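Side-chain contacts in IclR family transcriptional regulator (Brucella abortus, PDB 5WHM), which represses transcription as an IclR-type regulator, probably binding operator DNA through winged helix-turn-helix domains and sensing a small molecule through its C-terminal domains: residues H64-R68 against L69-R73; N41-G44 against N45-A49; A122-R126 against L127-Y131. All blocks are in the same frame, centred on the assembly; numbering follows the deposited sequence. Where two conformers were deposited one is given.

Contacts 1 and 2 belong to the helix-turn-helix domain, with centres 14 Å apart and nearest atoms about 6 Å apart: contact 2 starts helix 45-52, and contact 1 ends the next helix, 56-69. Leu43 and Ile48 in contact 2 and Leu72 in contact 1 pack on Phe36; Val67 and Leu72 pack on Tyr81, to which Leu43 is bonded by its backbone. Contact 3 is a hairpin of the C-terminal domain, its centre 26 Å from contact 1 and 24 Å from contact 2. Contacts 1 and 3 both touch the second subunit. The side chain of Tyr131 is about 4 Å from an acetic acid, probably from the crystallisation liquor, though such molecules often mark pockets.

Contact 1: residues H64-R68 against L69-R73; sequences HTLVR and LGYLR. With EDO (1,2-ethanediol), chain I.
With CG beside the backbone N in both residues (chi1 -68° in each), Leu66 and Leu72 meet as helix 56-69 ends in a Schellman motif and the chain turns into strand 72-74, first strand of the wing in a winged helix-turn-helix domain. CB of Leu66 lies 3.7 Å from CG of Leu72, while CD2 of Leu66 approaches CD2 of the Tyr71 ring obliquely at 3.9 Å, the side chains crossing at about a right angle. Two bonds define the motif: Tyr71 N to Leu66 O at 3.0 Å and Gly70 N to Val67 O at 3.1 Å. Leu72 N adds a further bond to Leu66 O at 3.2 Å, from the same face of its plane as Tyr71 N, straight at hydrogen (168°) yet well above that plane. Gly70 makes the reversal at positive phi (94°), where a CB would be jammed against the carbonyl O of Leu69; a 1,2-ethanediol, probably from the crystallisation liquor, lies beside Gly70 O. Thr65 and Leu69 lie side by side, pointing the same way, CG2 against CD1. In one of its two conformers Arg68 forms salt bridges with Asp19 and Glu16 of the second subunit, and Tyr71 OH bonds to Arg34 there, tying the turn to that subunit. Across the turn, CG2 of Val67 packs on CB of Leu72, and Val67 CA-H points almost straight at Leu72 O, 3.4 Å from CA.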
loop_
_atom_site.group_PDB
_atom_site.type_symbol
_atom_site.label_atom_id
_atom_site.label_comp_id
_atom_site.label_asym_id
_atom_site.label_seq_id
_atom_site.Cartn_x
_atom_site.Cartn_y
_atom_site.Cartn_z
ATOM N N HIS C 64 7.765 -7.392 -18.734
ATOM C CA HIS C 64 7.518 -8.834 -18.858
ATOM C C HIS C 64 7.770 -9.542 -17.535
ATOM O O HIS C 64 6.957 -10.364 -17.084
ATOM C CB HIS C 64 8.406 -9.432 -19.953
ATOM C CG HIS C 64 8.463 -10.931 -19.925
ATOM N ND1 HIS C 64 7.482 -11.714 -20.489
ATOM C CD2 HIS C 64 9.376 -11.784 -19.398
ATOM C CE1 HIS C 64 7.795 -12.994 -20.326
ATOM N NE2 HIS C 64 8.950 -13.065 -19.681
ATOM N N THR C 65 8.909 -9.231 -16.902
ATOM C CA THR C 65 9.228 -9.808 -15.598
ATOM C C THR C 65 8.165 -9.459 -14.549
ATOM O O THR C 65 7.731 -10.319 -13.768
ATOM C CB THR C 65 10.614 -9.298 -15.184
ATOM O OG1 THR C 65 11.530 -9.683 -16.199
ATOM C CG2 THR C 65 11.068 -9.858 -13.817
ATOM N N LEU C 66 7.769 -8.185 -14.484
ATOM C CA LEU C 66 6.811 -7.757 -13.467
ATOM C C LEU C 66 5.457 -8.438 -13.673
ATOM O O LEU C 66 4.780 -8.790 -12.702
ATOM C CB LEU C 66 6.686 -6.213 -13.486
ATOM C CG LEU C 66 7.961 -5.510 -13.006
ATOM C CD1 LEU C 66 7.949 -3.976 -13.365
ATOM C CD2 LEU C 66 8.130 -5.703 -11.495
ATOM N N VAL C 67 5.055 -8.649 -14.933
ATOM C CA VAL C 67 3.815 -9.387 -15.201
ATOM C C VAL C 67 3.929 -10.846 -14.749
ATOM O O VAL C 67 3.029 -11.380 -14.089
ATOM C CB VAL C 67 3.438 -9.273 -16.689
ATOM C CG1 VAL C 67 2.227 -10.198 -17.027
ATOM C CG2 VAL C 67 3.146 -7.791 -17.025
ATOM N N ARG C 68 5.030 -11.518 -15.085
ATOM C CA ARG C 68 5.122 -12.920 -14.674
ATOM C C ARG C 68 5.100 -13.053 -13.155
ATOM O O ARG C 68 4.629 -14.065 -12.627
ATOM C CB ARG C 68 6.377 -13.579 -15.243
ATOM C CG ARG C 68 6.299 -13.821 -16.732
ATOM C CD ARG C 68 7.277 -14.898 -17.182
ATOM N NE ARG C 68 6.995 -16.194 -16.571
ATOM C CZ ARG C 68 7.838 -17.220 -16.593
ATOM N NH1 ARG C 68 9.021 -17.074 -17.188
ATOM N NH2 ARG C 68 7.506 -18.377 -16.009
ATOM N N LEU C 69 5.595 -12.040 -12.444
ATOM C CA LEU C 69 5.677 -12.088 -10.997
ATOM C C LEU C 69 4.373 -11.687 -10.316
ATOM O O LEU C 69 4.226 -11.967 -9.133
ATOM C CB LEU C 69 6.806 -11.150 -10.510
ATOM C CG LEU C 69 8.267 -11.543 -10.800
ATOM C CD1 LEU C 69 9.229 -10.336 -10.488
ATOM C CD2 LEU C 69 8.613 -12.741 -9.964
ATOM N N GLY C 70 3.445 -11.041 -11.028
ATOM C CA GLY C 70 2.195 -10.597 -10.432
ATOM C C GLY C 70 2.191 -9.165 -9.929
ATOM O O GLY C 70 1.242 -8.790 -9.236
ATOM N N TYR C 71 3.228 -8.362 -10.227
ATOM C CA TYR C 71 3.230 -6.934 -9.849
ATOM C C TYR C 71 2.602 -6.040 -10.902
ATOM O O TYR C 71 2.176 -4.919 -10.582
ATOM C CB TYR C 71 4.658 -6.427 -9.601
ATOM C CG TYR C 71 5.340 -7.231 -8.530
ATOM C CD1 TYR C 71 4.882 -7.188 -7.204
ATOM C CD2 TYR C 71 6.449 -8.036 -8.836
ATOM C CE1 TYR C 71 5.484 -7.951 -6.216
ATOM C CE2 TYR C 71 7.062 -8.800 -7.846
ATOM C CZ TYR C 71 6.567 -8.743 -6.540
ATOM O OH TYR C 71 7.169 -9.478 -5.540
ATOM N N LEU C 72 2.626 -6.450 -12.166
ATOM C CA LEU C 72 1.858 -5.783 -13.205
ATOM C C LEU C 72 0.874 -6.779 -13.776
ATOM O O LEU C 72 1.114 -7.985 -13.747
ATOM C CB LEU C 72 2.746 -5.255 -14.350
ATOM C CG LEU C 72 3.701 -4.104 -14.030
ATOM C CD1 LEU C 72 4.459 -3.797 -15.343
ATOM C CD2 LEU C 72 2.911 -2.849 -13.566
ATOM N N ARG C 73 -0.208 -6.277 -14.362
ATOM C CA ARG C 73 -1.051 -7.104 -15.204
ATOM C C ARG C 73 -1.083 -6.469 -16.580
ATOM O O ARG C 73 -0.814 -5.276 -16.726
ATOM C CB ARG C 73 -2.468 -7.285 -14.631
ATOM C CG ARG C 73 -3.201 -5.989 -14.298
ATOM C CD ARG C 73 -4.597 -6.323 -13.747
ATOM N NE ARG C 73 -5.364 -5.118 -13.467
ATOM C CZ ARG C 73 -5.568 -4.613 -12.247
ATOM N NH1 ARG C 73 -5.088 -5.229 -11.168
ATOM N NH2 ARG C 73 -6.270 -3.497 -12.103
HETATM C C1 EDO I . -1.539 -10.567 -8.913
HETATM O O1 EDO I . -0.639 -11.359 -8.133
HETATM C C2 EDO I . -2.523 -11.465 -9.657
HETATM O O2 EDO I . -1.794 -12.421 -10.439
#

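Contact 2: residues N41-G44 against N45-A49; sequences NTLG and NQEIA
Gly44, Glu47 and Leu43 carry this contact, in which Gly44 is the N-cap of helix 45-52, the first helix of the helix-turn-helix unit. Its backbone is used on both sides. The carbonyl O takes the first-turn bond from Ile48 N at 3.1 Å, the donor lying nearly along the C=O axis, and the N-H reaches forward to OE2 of Glu47 at 3.0 Å. That second bond is almost straight at hydrogen (167°), though the donor meets the oxygen from above the carboxylate plane. It is the side-chain-to-backbone half of a capping box, made by the third residue of the helix; Gly44, lacking a side chain, cannot return the bond to Glu47 N, and the box is only half made. Glu47 reaches back because CG sits beside its own N (chi1 -71°) and the chain continues extended, carrying the carboxylate past the cap. The same carboxylate lies across Leu43, whose CD2 is 3.6 Å from OE1. CB of Leu43 also touches CG1 of Ile48, 3.9 Å away, the two side chains crossing obliquely, and both rest on Phe36. Asn45 points away from the cap, its OD1 bonded to Thr63 of helix 56-69. The negative carboxylate beside the N-terminus of the helix should be stabilised by the helix dipole, and by binding Gly44 N it occupies a backbone donor just ahead of the first turn.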
loop_
_atom_site.group_PDB
_atom_site.type_symbol
_atom_site.label_atom_id
_atom_site.label_comp_id
_atom_site.label_asym_id
_atom_site.label_seq_id
_atom_site.Cartn_x
_atom_site.Cartn_y
_atom_site.Cartn_z
ATOM N N ASN C 41 -2.914 5.361 -14.521
ATOM C CA ASN C 41 -3.121 3.990 -14.064
ATOM C C ASN C 41 -2.741 2.947 -15.101
ATOM O O ASN C 41 -2.591 1.775 -14.738
ATOM C CB ASN C 41 -4.589 3.759 -13.679
ATOM C CG ASN C 41 -5.147 4.871 -12.792
ATOM O OD1 ASN C 41 -4.864 4.922 -11.589
ATOM N ND2 ASN C 41 -5.936 5.759 -13.381
ATOM N N THR C 42 -2.613 3.347 -16.367
ATOM C CA THR C 42 -2.490 2.446 -17.512
ATOM C C THR C 42 -1.377 2.979 -18.396
ATOM O O THR C 42 -1.451 4.123 -18.846
ATOM C CB THR C 42 -3.808 2.375 -18.299
ATOM O OG1 THR C 42 -4.844 1.855 -17.452
ATOM C CG2 THR C 42 -3.677 1.463 -19.509
ATOM N N LEU C 43 -0.347 2.164 -18.630
ATOM C CA LEU C 43 0.809 2.575 -19.405
ATOM C C LEU C 43 1.296 1.417 -20.268
ATOM O O LEU C 43 1.283 0.258 -19.841
ATOM C CB LEU C 43 1.954 3.044 -18.497
ATOM C CG LEU C 43 1.675 4.205 -17.544
ATOM C CD1 LEU C 43 2.820 4.362 -16.572
ATOM C CD2 LEU C 43 1.463 5.475 -18.350
ATOM N N GLY C 44 1.762 1.755 -21.473
ATOM C CA GLY C 44 2.450 0.814 -22.330
ATOM C C GLY C 44 3.972 1.004 -22.294
ATOM O O GLY C 44 4.492 1.935 -21.688
ATOM N N ASN C 45 4.678 0.102 -22.990
ATOM C CA ASN C 45 6.140 0.115 -22.959
ATOM C C ASN C 45 6.702 1.458 -23.443
ATOM O O ASN C 45 7.668 1.968 -22.871
ATOM C CB ASN C 45 6.704 -1.061 -23.791
ATOM C CG ASN C 45 6.591 -2.448 -23.053
ATOM O OD1 ASN C 45 6.899 -2.568 -21.868
ATOM N ND2 ASN C 45 6.157 -3.478 -23.774
ATOM N N GLN C 46 6.095 2.066 -24.468
ATOM C CA GLN C 46 6.665 3.301 -25.006
ATOM C C GLN C 46 6.496 4.478 -24.046
ATOM O O GLN C 46 7.402 5.311 -23.918
ATOM C CB GLN C 46 6.056 3.636 -26.368
ATOM C CG GLN C 46 6.747 4.831 -27.061
ATOM C CD GLN C 46 8.208 4.530 -27.462
ATOM O OE1 GLN C 46 8.468 3.898 -28.498
ATOM N NE2 GLN C 46 9.161 4.995 -26.647
ATOM N N GLU C 47 5.337 4.592 -23.390
ATOM C CA GLU C 47 5.179 5.617 -22.357
ATOM C C GLU C 47 6.186 5.415 -21.237
ATOM O O GLU C 47 6.737 6.383 -20.702
ATOM C CB GLU C 47 3.761 5.592 -21.774
ATOM C CG GLU C 47 2.662 6.090 -22.699
ATOM C CD GLU C 47 1.275 5.637 -22.236
ATOM O OE1 GLU C 47 0.523 6.477 -21.675
ATOM O OE2 GLU C 47 0.940 4.438 -22.434
ATOM N N ILE C 48 6.433 4.161 -20.857
ATOM C CA ILE C 48 7.359 3.893 -19.763
ATOM C C ILE C 48 8.792 4.214 -20.186
ATOM O O ILE C 48 9.572 4.751 -19.391
ATOM C CB ILE C 48 7.196 2.447 -19.260
ATOM C CG1 ILE C 48 5.806 2.279 -18.615
ATOM C CG2 ILE C 48 8.291 2.087 -18.251
ATOM C CD1 ILE C 48 5.419 0.836 -18.371
ATOM N N ALA C 49 9.155 3.921 -21.442
ATOM C CA ALA C 49 10.481 4.300 -21.934
ATOM C C ALA C 49 10.647 5.811 -21.932
ATOM O O ALA C 49 11.725 6.329 -21.602
ATOM C CB ALA C 49 10.715 3.774 -23.358
#

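Contact 3: residues A122-R126 against L127-Y131; sequences AARDR and LSMVY
The Tyr131 ring has CB of Ala122 obliquely beside it, 3.9 Å from CD1, and the guanidinium of Arg124 has Arg126 O in its plane at the edge. There NH1 donates at 2.8 Å to a lone pair of that oxygen, only 4° out of the guanidinium plane. The Arg124 chain leaves with CG anti to the backbone N (chi1 -178°) and bends at chi3, which swings the group back over the turn. Tyr131 OH is bonded to Asn234 of strand 229-238, on the far side of strand 118-125. The two strands, 118-125 and 128-135, form an antiparallel beta hairpin closed by a type II' turn from Asp125 to Ser128, within the six-stranded sheet of the GAF-like C-terminal domain. Ala123 and Val130 form a hydrogen-bonded pair, with Val130 N giving the straighter bond, 2.8 Å to Ala123 O. Next to the turn, Asp125 N reaches Ser128 O at 2.8 Å, whereas Ser128 N approaches Asp125 O from above the carbonyl plane. On the face of Ala122 and Arg124 the selenomethionine Met129, bent at chi2 and chi3, folds over the other strand: SE lies 3.7 Å from CB of Arg124 and CE 4.1 Å from CB of Ala122, with helix 157-165 covering it. On the opposite face CB of Asp125 meets CG2 of Val130 at 3.7 Å, and OD1 forms salt bridges with Arg34 of its own chain and Arg89 of the second subunit.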
loop_
_atom_site.group_PDB
_atom_site.type_symbol
_atom_site.label_atom_id
_atom_site.label_comp_id
_atom_site.label_asym_id
_atom_site.label_seq_id
_atom_site.Cartn_x
_atom_site.Cartn_y
_atom_site.Cartn_z
ATOM N N ALA C 122 2.609 12.342 8.072
ATOM C CA ALA C 122 3.213 12.165 6.754
ATOM C C ALA C 122 4.722 12.015 6.891
ATOM O O ALA C 122 5.312 12.440 7.886
ATOM C CB ALA C 122 2.901 13.352 5.823
ATOM N N ALA C 123 5.347 11.410 5.869
ATOM C CA ALA C 123 6.802 11.383 5.753
ATOM C C ALA C 123 7.178 11.502 4.275
ATOM O O ALA C 123 6.364 11.246 3.379
ATOM C CB ALA C 123 7.402 10.097 6.358
ATOM N N ARG C 124 8.421 11.896 4.027
ATOM C CA ARG C 124 8.851 12.202 2.673
ATOM C C ARG C 124 9.213 10.935 1.900
ATOM O O ARG C 124 9.820 10.012 2.454
ATOM C CB ARG C 124 10.058 13.134 2.704
ATOM C CG ARG C 124 10.537 13.535 1.323
ATOM C CD ARG C 124 11.670 14.563 1.397
ATOM N NE ARG C 124 12.913 13.978 1.905
ATOM C CZ ARG C 124 13.830 13.388 1.139
ATOM N NH1 ARG C 124 13.648 13.267 -0.173
ATOM N NH2 ARG C 124 14.927 12.901 1.689
ATOM N N ASP C 125 8.850 10.908 0.613
ATOM C CA ASP C 125 9.411 9.963 -0.366
ATOM C C ASP C 125 9.759 10.769 -1.616
ATOM O O ASP C 125 8.859 11.289 -2.291
ATOM C CB ASP C 125 8.444 8.797 -0.695
ATOM C CG ASP C 125 8.989 7.871 -1.839
ATOM O OD1 ASP C 125 8.493 7.924 -2.988
ATOM O OD2 ASP C 125 9.946 7.098 -1.589
ATOM N N ARG C 126 11.065 10.898 -1.889
ATOM C CA ARG C 126 11.643 11.699 -2.971
ATOM C C ARG C 126 11.178 13.144 -2.866
ATOM O O ARG C 126 11.552 13.833 -1.915
ATOM C CB ARG C 126 11.330 11.122 -4.358
ATOM C CG ARG C 126 12.102 9.856 -4.634
ATOM C CD ARG C 126 12.175 9.551 -6.115
ATOM N NE ARG C 126 12.677 8.206 -6.284
ATOM C CZ ARG C 126 12.861 7.618 -7.455
ATOM N NH1 ARG C 126 12.575 8.256 -8.589
ATOM N NH2 ARG C 126 13.329 6.390 -7.477
ATOM N N LEU C 127 10.361 13.609 -3.813
ATOM C CA LEU C 127 9.903 15.000 -3.804
ATOM C C LEU C 127 8.434 15.132 -3.396
ATOM O O LEU C 127 7.785 16.129 -3.733
ATOM C CB LEU C 127 10.151 15.644 -5.174
ATOM C CG LEU C 127 11.608 15.636 -5.674
ATOM C CD1 LEU C 127 11.740 16.024 -7.161
ATOM C CD2 LEU C 127 12.483 16.545 -4.816
ATOM N N SER C 128 7.894 14.148 -2.663
ATOM C CA SER C 128 6.515 14.174 -2.194
ATOM C C SER C 128 6.450 13.818 -0.709
ATOM O O SER C 128 7.364 13.207 -0.150
ATOM C CB SER C 128 5.631 13.195 -3.001
ATOM O OG SER C 128 5.563 13.561 -4.377
HETATM N N MSE C 129 5.359 14.234 -0.072
HETATM C CA MSE C 129 4.991 13.808 1.280
HETATM C C MSE C 129 3.931 12.730 1.142
HETATM O O MSE C 129 2.990 12.891 0.376
HETATM C CB MSE C 129 4.458 15.002 2.110
HETATM C CG MSE C 129 5.491 16.130 2.346
HETATM SE SE MSE C 129 7.190 15.511 3.113
HETATM C CE MSE C 129 6.534 14.981 4.864
ATOM N N VAL C 130 4.104 11.608 1.842
ATOM C CA VAL C 130 3.193 10.472 1.786
ATOM C C VAL C 130 2.413 10.429 3.097
ATOM O O VAL C 130 3.012 10.350 4.171
ATOM C CB VAL C 130 3.972 9.153 1.589
ATOM C CG1 VAL C 130 3.009 7.980 1.442
ATOM C CG2 VAL C 130 4.916 9.269 0.371
ATOM N N TYR C 131 1.092 10.394 3.009
ATOM C CA TYR C 131 0.251 10.291 4.209
ATOM C C TYR C 131 0.309 8.872 4.810
ATOM O O TYR C 131 -0.069 7.897 4.148
ATOM C CB TYR C 131 -1.180 10.641 3.831
ATOM C CG TYR C 131 -1.534 12.123 3.945
ATOM C CD1 TYR C 131 -0.558 13.100 4.089
ATOM C CD2 TYR C 131 -2.852 12.513 3.977
ATOM C CE1 TYR C 131 -0.904 14.448 4.221
ATOM C CE2 TYR C 131 -3.205 13.833 4.109
ATOM C CZ TYR C 131 -2.235 14.799 4.221
ATOM O OH TYR C 131 -2.649 16.110 4.364
#